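Local coordinates for protein steroid delta-isomerase (Pseudomonas aeruginosa, PDB 3MSO) that probably acts as an isomerase on steroid-like substrates, as a SnoaL-like member of the NTF2 clan, although its true substrate is not established, at residues S82-F87 with K97-I102. Numbering follows the deposited sequence.
Sequences SVVLEF and KGIDMI
The two arms of the beta hairpin 82-91/94-104, flanked in the curved sheet by strand 69-77 beside 82-91 and strand 110-118 beside 94-104, meet here as antiparallel neighbours, their short axes 161° apart in direction. Val83-Ile102, Leu85-Asp100 and Phe87-Gly98 are the hydrogen-bonded pairs, each closed by two backbone bonds; Leu85 N to Asp100 O, at 2.8 Å, is almost straight (173° at the hydrogen). Val84-Met101 and Glu86-Ile99 are the non-hydrogen-bonded pairs between them.

On the face with Val83, Leu85 and Phe87, the aromatic ring lies over a glycine. With chi1 at 66°, Phe87 CG sits between its own backbone N and carbonyl carbon, which folds the ring back across the neighbouring strand; Gly98 CA stands 3.8 Å from the ring centroid, a CH-pi contact over the face. Phe69 stacks on the same ring. Further along, Leu85 CD1 touches Ile102 CD1 (3.8 Å), while Val83 and Ile102 run side by side. Helix 9-23 covers this face, with Leu15 on both Val83 and Leu85. Among these apolar groups the buried carboxylate of Asp100 is held by Tyr71 OH through OD2.

The other face faces the second subunit. Val84 spreads its two methyls: CG1 reaches Ile99 CG2 at 3.7 Å, and CG2 packs against SE of selenomethionine Met101 at 3.6 Å. Glu86 extends while Lys97 bends at chi2 and chi4 to bring NZ within 2.7 Å of Glu86 OE2, a salt bridge in which the ammonium nitrogen sits above the carboxylate plane. Arg73 of the same chain also pairs with Glu86 OE2, and Lys97 NZ with Glu114 of the second subunit, so the charges form a network across the interface. A curved sheet with a helix packed on one face and a neighbouring subunit on the other is in keeping with the cone-shaped alpha+beta fold of NTF2-like proteins, many of which pair through the sheet.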
loop_
_atom_site.group_PDB
_atom_site.type_symbol
_atom_site.label_atom_id
_atom_site.label_comp_id
_atom_site.label_asym_id
_atom_site.label_seq_id
_atom_site.Cartn_x
_atom_site.Cartn_y
_atom_site.Cartn_z
ATOM N N SER B 82 -12.097 1.208 -27.220
ATOM C CA SER B 82 -11.911 1.061 -25.786
ATOM C C SER B 82 -13.197 0.638 -25.099
ATOM O O SER B 82 -14.297 1.084 -25.450
ATOM C CB SER B 82 -11.330 2.319 -25.156
ATOM O OG SER B 82 -9.922 2.342 -25.314
ATOM N N VAL B 83 -13.035 -0.238 -24.108
ATOM C CA VAL B 83 -14.105 -0.798 -23.307
ATOM C C VAL B 83 -13.760 -0.716 -21.822
ATOM O O VAL B 83 -12.585 -0.794 -21.446
ATOM C CB VAL B 83 -14.402 -2.252 -23.784
ATOM C CG1 VAL B 83 -13.411 -3.278 -23.232
ATOM C CG2 VAL B 83 -15.837 -2.661 -23.483
ATOM N N VAL B 84 -14.777 -0.525 -20.989
ATOM C CA VAL B 84 -14.656 -0.600 -19.536
ATOM C C VAL B 84 -15.620 -1.698 -19.092
ATOM O O VAL B 84 -16.823 -1.642 -19.403
ATOM C CB VAL B 84 -14.868 0.742 -18.778
ATOM C CG1 VAL B 84 -15.223 0.500 -17.307
ATOM C CG2 VAL B 84 -13.634 1.627 -18.891
ATOM N N LEU B 85 -15.061 -2.725 -18.438
ATOM C CA LEU B 85 -15.829 -3.851 -17.898
ATOM C C LEU B 85 -15.824 -3.726 -16.387
ATOM O O LEU B 85 -14.782 -3.943 -15.752
ATOM C CB LEU B 85 -15.255 -5.223 -18.340
ATOM C CG LEU B 85 -14.909 -5.382 -19.818
ATOM C CD1 LEU B 85 -14.148 -6.658 -20.058
ATOM C CD2 LEU B 85 -16.161 -5.262 -20.702
ATOM N N GLU B 86 -16.962 -3.281 -15.829
ATOM C CA GLU B 86 -17.165 -3.104 -14.388
ATOM C C GLU B 86 -17.345 -4.485 -13.766
ATOM O O GLU B 86 -18.100 -5.305 -14.311
ATOM C CB GLU B 86 -18.419 -2.241 -14.129
ATOM C CG GLU B 86 -18.831 -2.170 -12.669
ATOM C CD GLU B 86 -20.195 -1.585 -12.397
ATOM O OE1 GLU B 86 -21.163 -1.934 -13.108
ATOM O OE2 GLU B 86 -20.303 -0.808 -11.427
ATOM N N PHE B 87 -16.680 -4.739 -12.621
ATOM C CA PHE B 87 -16.820 -6.005 -11.920
ATOM C C PHE B 87 -16.906 -5.858 -10.413
ATOM O O PHE B 87 -16.451 -4.857 -9.836
ATOM C CB PHE B 87 -15.691 -7.004 -12.303
ATOM C CG PHE B 87 -14.280 -6.618 -11.888
ATOM C CD1 PHE B 87 -13.816 -6.877 -10.598
ATOM C CD2 PHE B 87 -13.408 -6.024 -12.797
ATOM C CE1 PHE B 87 -12.519 -6.526 -10.219
ATOM C CE2 PHE B 87 -12.103 -5.664 -12.408
ATOM C CZ PHE B 87 -11.682 -5.899 -11.117
ATOM N N LYS B 97 -14.738 -3.867 -5.666
ATOM C CA LYS B 97 -15.333 -3.338 -6.875
ATOM C C LYS B 97 -14.192 -2.918 -7.787
ATOM O O LYS B 97 -13.158 -2.430 -7.291
ATOM C CB LYS B 97 -16.150 -2.120 -6.455
ATOM C CG LYS B 97 -17.309 -1.827 -7.316
ATOM C CD LYS B 97 -18.407 -2.867 -7.322
ATOM C CE LYS B 97 -19.063 -2.682 -8.670
ATOM N NZ LYS B 97 -19.401 -1.239 -8.923
ATOM N N GLY B 98 -14.345 -3.151 -9.084
ATOM C CA GLY B 98 -13.278 -2.822 -10.017
ATOM C C GLY B 98 -13.673 -2.637 -11.458
ATOM O O GLY B 98 -14.829 -2.855 -11.830
ATOM N N ILE B 99 -12.683 -2.240 -12.286
ATOM C CA ILE B 99 -12.831 -2.075 -13.730
ATOM C C ILE B 99 -11.661 -2.662 -14.507
ATOM O O ILE B 99 -10.522 -2.539 -14.093
ATOM C CB ILE B 99 -13.113 -0.608 -14.197
ATOM C CG1 ILE B 99 -11.980 0.375 -13.818
ATOM C CG2 ILE B 99 -14.481 -0.117 -13.757
ATOM C CD1 ILE B 99 -11.671 1.467 -14.908
ATOM N N ASP B 100 -11.951 -3.280 -15.656
ATOM C CA ASP B 100 -10.945 -3.715 -16.627
ATOM C C ASP B 100 -11.148 -2.676 -17.728
ATOM O O ASP B 100 -12.253 -2.609 -18.285
ATOM C CB ASP B 100 -11.240 -5.128 -17.190
ATOM C CG ASP B 100 -10.994 -6.264 -16.218
ATOM O OD1 ASP B 100 -10.026 -6.176 -15.441
ATOM O OD2 ASP B 100 -11.741 -7.271 -16.275
HETATM N N MSE B 101 -10.162 -1.790 -17.950
HETATM C CA MSE B 101 -10.243 -0.778 -19.004
HETATM C C MSE B 101 -9.304 -1.213 -20.127
HETATM O O MSE B 101 -8.091 -1.045 -20.030
HETATM C CB MSE B 101 -9.951 0.640 -18.494
HETATM C CG MSE B 101 -10.053 1.720 -19.594
HETATM SE SE MSE B 101 -10.572 3.468 -18.887
HETATM C CE MSE B 101 -9.201 3.728 -17.591
ATOM N N ILE B 102 -9.890 -1.810 -21.167
ATOM C CA ILE B 102 -9.180 -2.399 -22.299
ATOM C C ILE B 102 -9.225 -1.516 -23.552
ATOM O O ILE B 102 -10.314 -1.125 -23.997
ATOM C CB ILE B 102 -9.741 -3.844 -22.610
ATOM C CG1 ILE B 102 -9.973 -4.691 -21.309
ATOM C CG2 ILE B 102 -8.883 -4.579 -23.662
ATOM C CD1 ILE B 102 -10.735 -5.943 -21.486
#